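Local coordinates for lipase (Rhizopus chinensis, PDB 6A0W), which probably hydrolyses the ester bonds of acylglycerols, with an N-terminal polypeptide segment that regulates its affinity for substrate, at residues A51-C56 and I290-C295; P18-T22 and S250-E254; A213-D217 and S264-T268. All coordinates share one frame; numbering follows the deposited sequence.

Contact 1: A51-C56 and I290-C295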
loop_
_atom_site.group_PDB
_atom_site.type_symbol
_atom_site.label_atom_id
_atom_site.label_comp_id
_atom_site.label_asym_id
_atom_site.label_seq_id
_atom_site.Cartn_x
_atom_site.Cartn_y
_atom_site.Cartn_z
ATOM N N ALA A 51 6.292 -6.026 1.658
ATOM C CA ALA A 51 5.628 -5.139 2.557
ATOM C C ALA A 51 5.509 -5.684 3.959
ATOM O O ALA A 51 5.672 -4.932 4.950
ATOM C CB ALA A 51 4.259 -4.799 2.023
ATOM N N ALA A 52 5.310 -7.001 4.057
ATOM C CA ALA A 52 5.183 -7.634 5.372
ATOM C C ALA A 52 6.434 -7.570 6.198
ATOM O O ALA A 52 6.361 -7.621 7.432
ATOM C CB ALA A 52 4.732 -9.106 5.229
ATOM N N THR A 53 7.591 -7.548 5.543
ATOM C CA THR A 53 8.853 -7.556 6.262
ATOM C C THR A 53 9.052 -6.259 7.057
ATOM O O THR A 53 9.846 -6.222 7.983
ATOM C CB THR A 53 10.061 -7.712 5.326
ATOM O OG1 THR A 53 10.128 -6.602 4.418
ATOM C CG2 THR A 53 9.967 -9.029 4.556
ATOM N N ALA A 54 8.296 -5.217 6.743
ATOM C CA ALA A 54 8.533 -3.954 7.402
ATOM C C ALA A 54 8.134 -4.013 8.864
ATOM O O ALA A 54 8.523 -3.140 9.652
ATOM C CB ALA A 54 7.778 -2.850 6.709
ATOM N N TYR A 55 7.273 -4.977 9.203
ATOM C CA TYR A 55 6.814 -5.118 10.578
ATOM C C TYR A 55 7.753 -5.964 11.393
ATOM O O TYR A 55 7.500 -6.172 12.575
ATOM C CB TYR A 55 5.414 -5.696 10.624
ATOM C CG TYR A 55 4.365 -4.837 10.004
ATOM C CD1 TYR A 55 3.732 -3.838 10.744
ATOM C CD2 TYR A 55 3.939 -5.045 8.703
ATOM C CE1 TYR A 55 2.763 -3.019 10.192
ATOM C CE2 TYR A 55 2.892 -4.279 8.168
ATOM C CZ TYR A 55 2.326 -3.265 8.904
ATOM O OH TYR A 55 1.380 -2.451 8.342
ATOM N N CYS A 56 8.783 -6.524 10.767
ATOM C CA CYS A 56 9.782 -7.272 11.496
ATOM C C CYS A 56 10.817 -6.334 12.173
ATOM O O CYS A 56 11.553 -5.618 11.497
ATOM C CB CYS A 56 10.494 -8.237 10.542
ATOM S SG CYS A 56 9.427 -9.389 9.642
ATOM N N ILE A 290 -0.043 -14.370 3.755
ATOM C CA ILE A 290 1.081 -13.693 4.455
ATOM C C ILE A 290 0.558 -12.779 5.567
ATOM O O ILE A 290 -0.295 -11.924 5.338
ATOM C CB ILE A 290 1.890 -12.799 3.488
ATOM C CG1 ILE A 290 2.481 -13.645 2.365
ATOM C CG2 ILE A 290 3.018 -12.056 4.206
ATOM C CD1 ILE A 290 2.829 -12.822 1.124
ATOM N N ASN A 291 1.047 -12.987 6.781
ATOM C CA ASN A 291 0.685 -12.145 7.912
ATOM C C ASN A 291 1.271 -10.736 7.734
ATOM O O ASN A 291 2.482 -10.575 7.485
ATOM C CB ASN A 291 1.242 -12.686 9.224
ATOM C CG ASN A 291 1.064 -11.677 10.358
ATOM O OD1 ASN A 291 2.031 -11.015 10.739
ATOM N ND2 ASN A 291 -0.196 -11.401 10.737
ATOM N N GLU A 292 0.375 -9.767 7.777
ATOM C CA GLU A 292 0.712 -8.360 7.639
ATOM C C GLU A 292 0.424 -7.665 8.972
ATOM O O GLU A 292 -0.733 -7.330 9.307
ATOM C CB GLU A 292 -0.107 -7.692 6.522
ATOM C CG GLU A 292 -0.002 -8.366 5.167
ATOM C CD GLU A 292 1.223 -7.932 4.374
ATOM O OE1 GLU A 292 1.993 -7.086 4.872
ATOM O OE2 GLU A 292 1.434 -8.452 3.243
ATOM N N GLY A 293 1.508 -7.347 9.678
ATOM C CA GLY A 293 1.389 -6.533 10.857
ATOM C C GLY A 293 2.185 -7.086 12.018
ATOM O O GLY A 293 2.493 -6.339 12.950
ATOM N N SER A 294 2.486 -8.387 12.003
ATOM C CA SER A 294 3.187 -9.001 13.134
ATOM C C SER A 294 4.388 -9.837 12.766
ATOM O O SER A 294 4.931 -10.507 13.619
ATOM C CB SER A 294 2.210 -9.835 13.951
ATOM O OG SER A 294 1.210 -9.015 14.530
ATOM N N CYS A 295 4.841 -9.788 11.517
ATOM C CA CYS A 295 6.012 -10.564 11.134
ATOM C C CYS A 295 5.878 -12.060 11.498
ATOM O O CYS A 295 6.844 -12.672 11.937
ATOM C CB CYS A 295 7.265 -9.990 11.795
ATOM S SG CYS A 295 8.771 -10.724 11.099
HETATM O O HOH W 1 4.055 -8.620 8.906
#
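The ring of Y55 lies flat beneath the backbone of G293: CA of G293 stands 3.5 Å from the ring centroid and only 9° off its normal, a CH-pi contact over one face. Glycine suits this spot because its phi of 134° would drive a CB into the preceding carbonyl oxygen. Y55 carries CG anti to its own carbonyl carbon, beside the backbone N, a rotamer that brings the ring face against G293, and its OH hydrogen-bonds ND1 of H171, beside S172, the probable nucleophile of the GxSxG elbow.

On helix 38-53, A52 meets two side chains. CG2 of I290 rests 3.6 Å from CB of A52, methyl against methyl, while the carboxylate of E292, bent round at chi2, brings OE1 to 3.3 Å from CA of A52. A small residue lets both approach the helix. N291 shapes the turn from within, its OD1 accepting from S294 N at 3.0 Å in an Asx motif.

Beyond the ring, C56 and C295 close a disulfide, SG to SG 2.1 Å, with a relaxed chi3 of 88°.

One water occupies the centre, donating to A52 O and N291 O and accepting from G293 N and C295 N. Four bonds thus satisfy polar backbone atoms that have no direct partner across this contact, and the covalent link implies that the C-terminal turn stays fastened to the segment 51-56 next to the probable active site.

Contact 2: P18-T22 and S250-E254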
loop_
_atom_site.group_PDB
_atom_site.type_symbol
_atom_site.label_atom_id
_atom_site.label_comp_id
_atom_site.label_asym_id
_atom_site.label_seq_id
_atom_site.Cartn_x
_atom_site.Cartn_y
_atom_site.Cartn_z
ATOM N N PRO A 18 -22.921 -13.868 2.292
ATOM C CA PRO A 18 -21.736 -14.357 1.607
ATOM C C PRO A 18 -21.236 -13.315 0.618
ATOM O O PRO A 18 -22.012 -12.495 0.126
ATOM C CB PRO A 18 -22.261 -15.577 0.857
ATOM C CG PRO A 18 -23.426 -16.047 1.657
ATOM C CD PRO A 18 -24.069 -14.779 2.124
ATOM N N ILE A 19 -19.956 -13.356 0.295
ATOM C CA ILE A 19 -19.448 -12.432 -0.735
ATOM C C ILE A 19 -20.053 -12.769 -2.090
ATOM O O ILE A 19 -19.875 -13.881 -2.550
ATOM C CB ILE A 19 -17.919 -12.533 -0.852
ATOM C CG1 ILE A 19 -17.254 -12.047 0.450
ATOM C CG2 ILE A 19 -17.408 -11.692 -2.004
ATOM C CD1 ILE A 19 -15.756 -12.321 0.484
ATOM N N PRO A 20 -20.684 -11.795 -2.773
ATOM C CA PRO A 20 -21.466 -12.092 -3.978
ATOM C C PRO A 20 -20.599 -12.377 -5.175
ATOM O O PRO A 20 -19.434 -12.004 -5.175
ATOM C CB PRO A 20 -22.277 -10.814 -4.217
ATOM C CG PRO A 20 -22.264 -10.104 -2.897
ATOM C CD PRO A 20 -20.899 -10.406 -2.342
ATOM N N ALA A 21 -21.119 -13.198 -6.089
ATOM C CA ALA A 21 -20.325 -13.758 -7.194
ATOM C C ALA A 21 -19.944 -12.579 -8.072
ATOM O O ALA A 21 -20.705 -11.620 -8.135
ATOM C CB ALA A 21 -21.170 -14.753 -7.992
ATOM N N THR A 22 -18.819 -12.618 -8.777
ATOM C CA THR A 22 -18.538 -11.497 -9.681
ATOM C C THR A 22 -18.517 -12.102 -11.052
ATOM O O THR A 22 -17.873 -13.118 -11.219
ATOM C CB THR A 22 -17.238 -10.658 -9.385
ATOM O OG1 THR A 22 -16.174 -11.460 -8.847
ATOM C CG2 THR A 22 -17.534 -9.458 -8.421
ATOM N N SER A 250 -7.054 -5.000 -7.117
ATOM C CA SER A 250 -7.021 -6.439 -7.202
ATOM C C SER A 250 -7.596 -7.020 -5.910
ATOM O O SER A 250 -7.069 -6.761 -4.823
ATOM C CB SER A 250 -5.596 -6.931 -7.448
ATOM O OG SER A 250 -4.635 -6.262 -6.646
ATOM N N TRP A 251 -8.777 -7.636 -6.002
ATOM C CA TRP A 251 -9.574 -8.027 -4.827
ATOM C C TRP A 251 -9.497 -9.539 -4.620
ATOM O O TRP A 251 -9.959 -10.290 -5.474
ATOM C CB TRP A 251 -11.019 -7.616 -5.020
ATOM C CG TRP A 251 -11.906 -7.910 -3.866
ATOM C CD1 TRP A 251 -11.566 -7.946 -2.559
ATOM C CD2 TRP A 251 -13.311 -8.159 -3.921
ATOM N NE1 TRP A 251 -12.686 -8.116 -1.781
ATOM C CE2 TRP A 251 -13.771 -8.256 -2.601
ATOM C CE3 TRP A 251 -14.224 -8.281 -4.957
ATOM C CZ2 TRP A 251 -15.089 -8.539 -2.294
ATOM C CZ3 TRP A 251 -15.554 -8.484 -4.648
ATOM C CH2 TRP A 251 -15.975 -8.610 -3.325
ATOM N N ILE A 252 -8.856 -9.959 -3.530
ATOM C CA ILE A 252 -8.751 -11.356 -3.153
ATOM C C ILE A 252 -10.073 -11.783 -2.546
ATOM O O ILE A 252 -10.458 -11.333 -1.472
ATOM C CB ILE A 252 -7.700 -11.593 -2.076
ATOM C CG1 ILE A 252 -6.320 -11.116 -2.512
ATOM C CG2 ILE A 252 -7.625 -13.061 -1.748
ATOM C CD1 ILE A 252 -5.305 -11.078 -1.362
ATOM N N LYS A 253 -10.836 -12.553 -3.311
ATOM C CA LYS A 253 -12.122 -13.047 -2.840
ATOM C C LYS A 253 -11.926 -14.381 -2.133
ATOM O O LYS A 253 -12.440 -14.595 -1.041
ATOM C CB LYS A 253 -13.102 -13.134 -4.005
ATOM C CG LYS A 253 -13.459 -11.776 -4.582
ATOM C CD LYS A 253 -14.531 -11.896 -5.659
ATOM C CE LYS A 253 -15.907 -12.263 -5.121
ATOM N NZ LYS A 253 -16.901 -12.541 -6.204
ATOM N N GLU A 254 -11.074 -15.234 -2.679
ATOM C CA GLU A 254 -10.731 -16.482 -2.009
ATOM C C GLU A 254 -9.516 -17.036 -2.690
ATOM O O GLU A 254 -9.497 -17.208 -3.910
ATOM C CB GLU A 254 -11.909 -17.486 -2.149
ATOM C CG GLU A 254 -11.617 -18.845 -1.521
ATOM C CD GLU A 254 -11.711 -18.846 0.003
ATOM O OE1 GLU A 254 -12.147 -17.832 0.602
ATOM O OE2 GLU A 254 -11.423 -19.910 0.604
HETATM O O HOH W 2 -18.004 -14.798 -4.605
#
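K253 forms a classic beta bulge with E254 opposite D258, where strand 248-252 of the large mixed sheet of the alpha/beta-hydrolase fold turns a corner, and from there it reaches out to P18-T22. That irregular, extended run near the N-terminus probably belongs to the polypeptide segment known to regulate substrate binding.

Lysine suits the corner because its long chain can be apolar along its methylenes and charged at its end. Near the root, CG lies 3.6 Å above the plane of the W251 ring, displaced toward the rim. W251 is itself held by NE1, which hydrogen-bonds K229 O.

I19 supplies the apolar half of the contact. CG2 of I19 touches both neighbours, 3.6 Å from CH2 of W251 and 3.5 Å from CE of K253. T22 contributes its methyl CG2 more distantly, near the plane of the indole at its edge.

The ammonium group is gripped at three points. A bend at chi3 (70°) turns NZ toward P20 O, 2.8 Å away, tilted slightly from the carbonyl plane. A water is another partner, which donates to I19 O and so ties a second carbonyl to the charge. T22 and K253 meet tip to tip, NZ donating to OG1 of T22 at 2.9 Å.

Contact 3: A213-D217 and S264-T268. With SO4 (sulfate ion), chain D.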
loop_
_atom_site.group_PDB
_atom_site.type_symbol
_atom_site.label_atom_id
_atom_site.label_comp_id
_atom_site.label_asym_id
_atom_site.label_seq_id
_atom_site.Cartn_x
_atom_site.Cartn_y
_atom_site.Cartn_z
ATOM N N ALA A 213 -6.594 11.975 -6.863
ATOM C CA ALA A 213 -6.803 10.694 -7.534
ATOM C C ALA A 213 -6.680 10.836 -9.058
ATOM O O ALA A 213 -5.957 10.060 -9.690
ATOM C CB ALA A 213 -8.167 10.126 -7.146
ATOM N N TYR A 214 -7.256 11.900 -9.618
ATOM C CA TYR A 214 -7.102 12.142 -11.052
ATOM C C TYR A 214 -5.666 12.416 -11.411
ATOM O O TYR A 214 -5.169 11.946 -12.445
ATOM C CB TYR A 214 -7.993 13.289 -11.541
ATOM C CG TYR A 214 -9.446 13.137 -11.149
ATOM C CD1 TYR A 214 -10.053 11.893 -11.097
ATOM C CD2 TYR A 214 -10.228 14.256 -10.907
ATOM C CE1 TYR A 214 -11.405 11.762 -10.765
ATOM C CE2 TYR A 214 -11.566 14.147 -10.590
ATOM C CZ TYR A 214 -12.138 12.895 -10.482
ATOM O OH TYR A 214 -13.466 12.796 -10.133
ATOM N N TYR A 215 -4.978 13.162 -10.548
ATOM C CA TYR A 215 -3.569 13.422 -10.769
ATOM C C TYR A 215 -2.767 12.114 -10.784
ATOM O O TYR A 215 -1.880 11.898 -11.611
ATOM C CB TYR A 215 -3.006 14.391 -9.688
ATOM C CG TYR A 215 -1.493 14.482 -9.732
ATOM C CD1 TYR A 215 -0.842 15.089 -10.784
ATOM C CD2 TYR A 215 -0.722 13.872 -8.764
ATOM C CE1 TYR A 215 0.545 15.072 -10.891
ATOM C CE2 TYR A 215 0.645 13.805 -8.883
ATOM C CZ TYR A 215 1.285 14.428 -9.916
ATOM O OH TYR A 215 2.667 14.401 -9.961
ATOM N N VAL A 216 -2.979 11.284 -9.778
ATOM C CA VAL A 216 -2.216 10.044 -9.694
ATOM C C VAL A 216 -2.384 9.225 -10.989
ATOM O O VAL A 216 -1.410 8.742 -11.586
ATOM C CB VAL A 216 -2.693 9.215 -8.485
ATOM C CG1 VAL A 216 -2.169 7.794 -8.599
ATOM C CG2 VAL A 216 -2.197 9.848 -7.191
ATOM N N ASP A 217 -3.623 9.115 -11.424
ATOM C CA ASP A 217 -3.958 8.420 -12.689
ATOM C C ASP A 217 -3.292 9.065 -13.912
ATOM O O ASP A 217 -2.748 8.367 -14.754
ATOM C CB ASP A 217 -5.488 8.396 -12.863
ATOM C CG ASP A 217 -6.156 7.346 -12.019
ATOM O OD1 ASP A 217 -5.431 6.474 -11.463
ATOM O OD2 ASP A 217 -7.414 7.384 -11.914
ATOM N N SER A 264 -10.461 -0.663 -14.114
ATOM C CA SER A 264 -10.603 0.783 -14.100
ATOM C C SER A 264 -9.650 1.437 -13.090
ATOM O O SER A 264 -9.364 0.844 -12.054
ATOM C CB SER A 264 -12.065 1.103 -13.740
ATOM O OG SER A 264 -12.254 2.448 -13.270
ATOM N N ASN A 265 -9.262 2.693 -13.318
ATOM C CA ASN A 265 -8.266 3.359 -12.467
ATOM C C ASN A 265 -8.882 4.342 -11.434
ATOM O O ASN A 265 -8.188 5.172 -10.840
ATOM C CB ASN A 265 -7.191 4.038 -13.323
ATOM C CG ASN A 265 -7.752 5.154 -14.214
ATOM O OD1 ASN A 265 -8.955 5.460 -14.194
ATOM N ND2 ASN A 265 -6.871 5.774 -14.979
ATOM N N ILE A 266 -10.201 4.272 -11.297
ATOM C CA ILE A 266 -10.957 4.957 -10.268
ATOM C C ILE A 266 -11.846 3.925 -9.630
ATOM O O ILE A 266 -12.360 3.025 -10.303
ATOM C CB ILE A 266 -11.827 6.079 -10.840
ATOM C CG1 ILE A 266 -10.938 7.200 -11.370
ATOM C CG2 ILE A 266 -12.786 6.647 -9.785
ATOM C CD1 ILE A 266 -10.230 8.007 -10.311
ATOM N N GLU A 267 -11.919 3.948 -8.306
ATOM C CA GLU A 267 -12.573 2.853 -7.616
ATOM C C GLU A 267 -13.978 2.601 -8.163
ATOM O O GLU A 267 -14.739 3.533 -8.354
ATOM C CB GLU A 267 -12.649 3.100 -6.113
ATOM C CG GLU A 267 -13.295 4.391 -5.637
ATOM C CD GLU A 267 -13.208 4.503 -4.119
ATOM O OE1 GLU A 267 -13.879 3.694 -3.472
ATOM O OE2 GLU A 267 -12.578 5.449 -3.599
ATOM N N THR A 268 -14.381 1.337 -8.160
ATOM C CA THR A 268 -15.689 0.908 -8.721
ATOM C C THR A 268 -16.534 0.215 -7.661
ATOM O O THR A 268 -16.069 -0.082 -6.553
ATOM C CB THR A 268 -15.486 -0.170 -9.826
ATOM O OG1 THR A 268 -14.973 -1.381 -9.237
ATOM C CG2 THR A 268 -14.466 0.323 -10.891
HETATM S S SO4 D . -15.017 16.177 -10.222
HETATM O O1 SO4 D . -14.280 15.930 -8.959
HETATM O O2 SO4 D . -16.487 16.225 -9.994
HETATM O O3 SO4 D . -14.552 17.480 -10.751
HETATM O O4 SO4 D . -14.746 15.160 -11.268
#
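D217 and N265 form the polar half of this contact, their carboxylate and amide planes stacked only 8° apart. The side chains meet at a slant, OD2 of D217 lying 3.2 Å from CG of N265. N265 turns its CG into the position between backbone N and carbonyl carbon (chi1 63°), which folds the amide back over the acid. The same carboxylate also faces the backbone: OD2 comes within 2.6 Å of N265 O, so close for two oxygens that the acid may carry a proton. Its place near the C-terminal end of a helix would be expected to encourage that. The other oxygen, OD1, takes a weak hydrogen bond from G247 N.

Within 264-268, the hydroxyl of S264 donates to I266 O at 3.0 Å, in the carbonyl plane and on a lone pair, a local side-chain to backbone bond in a run without regular structure.

Helix 210-218 is the connection of a beta-alpha-beta crossover, joining the parallel neighbours 197-202 and 223-228 of the central sheet. The loop packed against it follows strand 258-262, and the C262-C271 disulfide brackets it.

Apolar contacts centre on I266, whose CD1 reaches the helix. That methyl sits at the edge of the Y214 ring, 4.0 Å from CE1, with the two side chains crossing at about a right angle. It also lies 4.3 Å from CB of A213, small enough to let the loop come near.

The remaining interaction is a hydrogen bond to an ion: OH of Y214 donates to O4 of a sulfate at 2.9 Å, and N210 ND2 is hydrogen-bonded to the same ion, which probably came from the crystallisation liquor.

Overall arrangement
Contact 1 is buried, contact 2 partly so, and contact 3 lies at the surface, about 27 Å from contact 1 between centres and on the opposite side of the chain's centre. None touches another; contact 2 comes within about 8 Å of each of the others by nearest atoms. The loop of contact 3 follows strand 258-262, the antiparallel neighbour of the strand used by contact 2, so both draw on neighbouring strands, but leave them at opposite strand ends. Chemistry follows place: the buried site relies on a covalent link and a fully bonded water, the N-terminal contact on a lysine charge, and the surface contact on a stacked acid and amide beside an isoleucine.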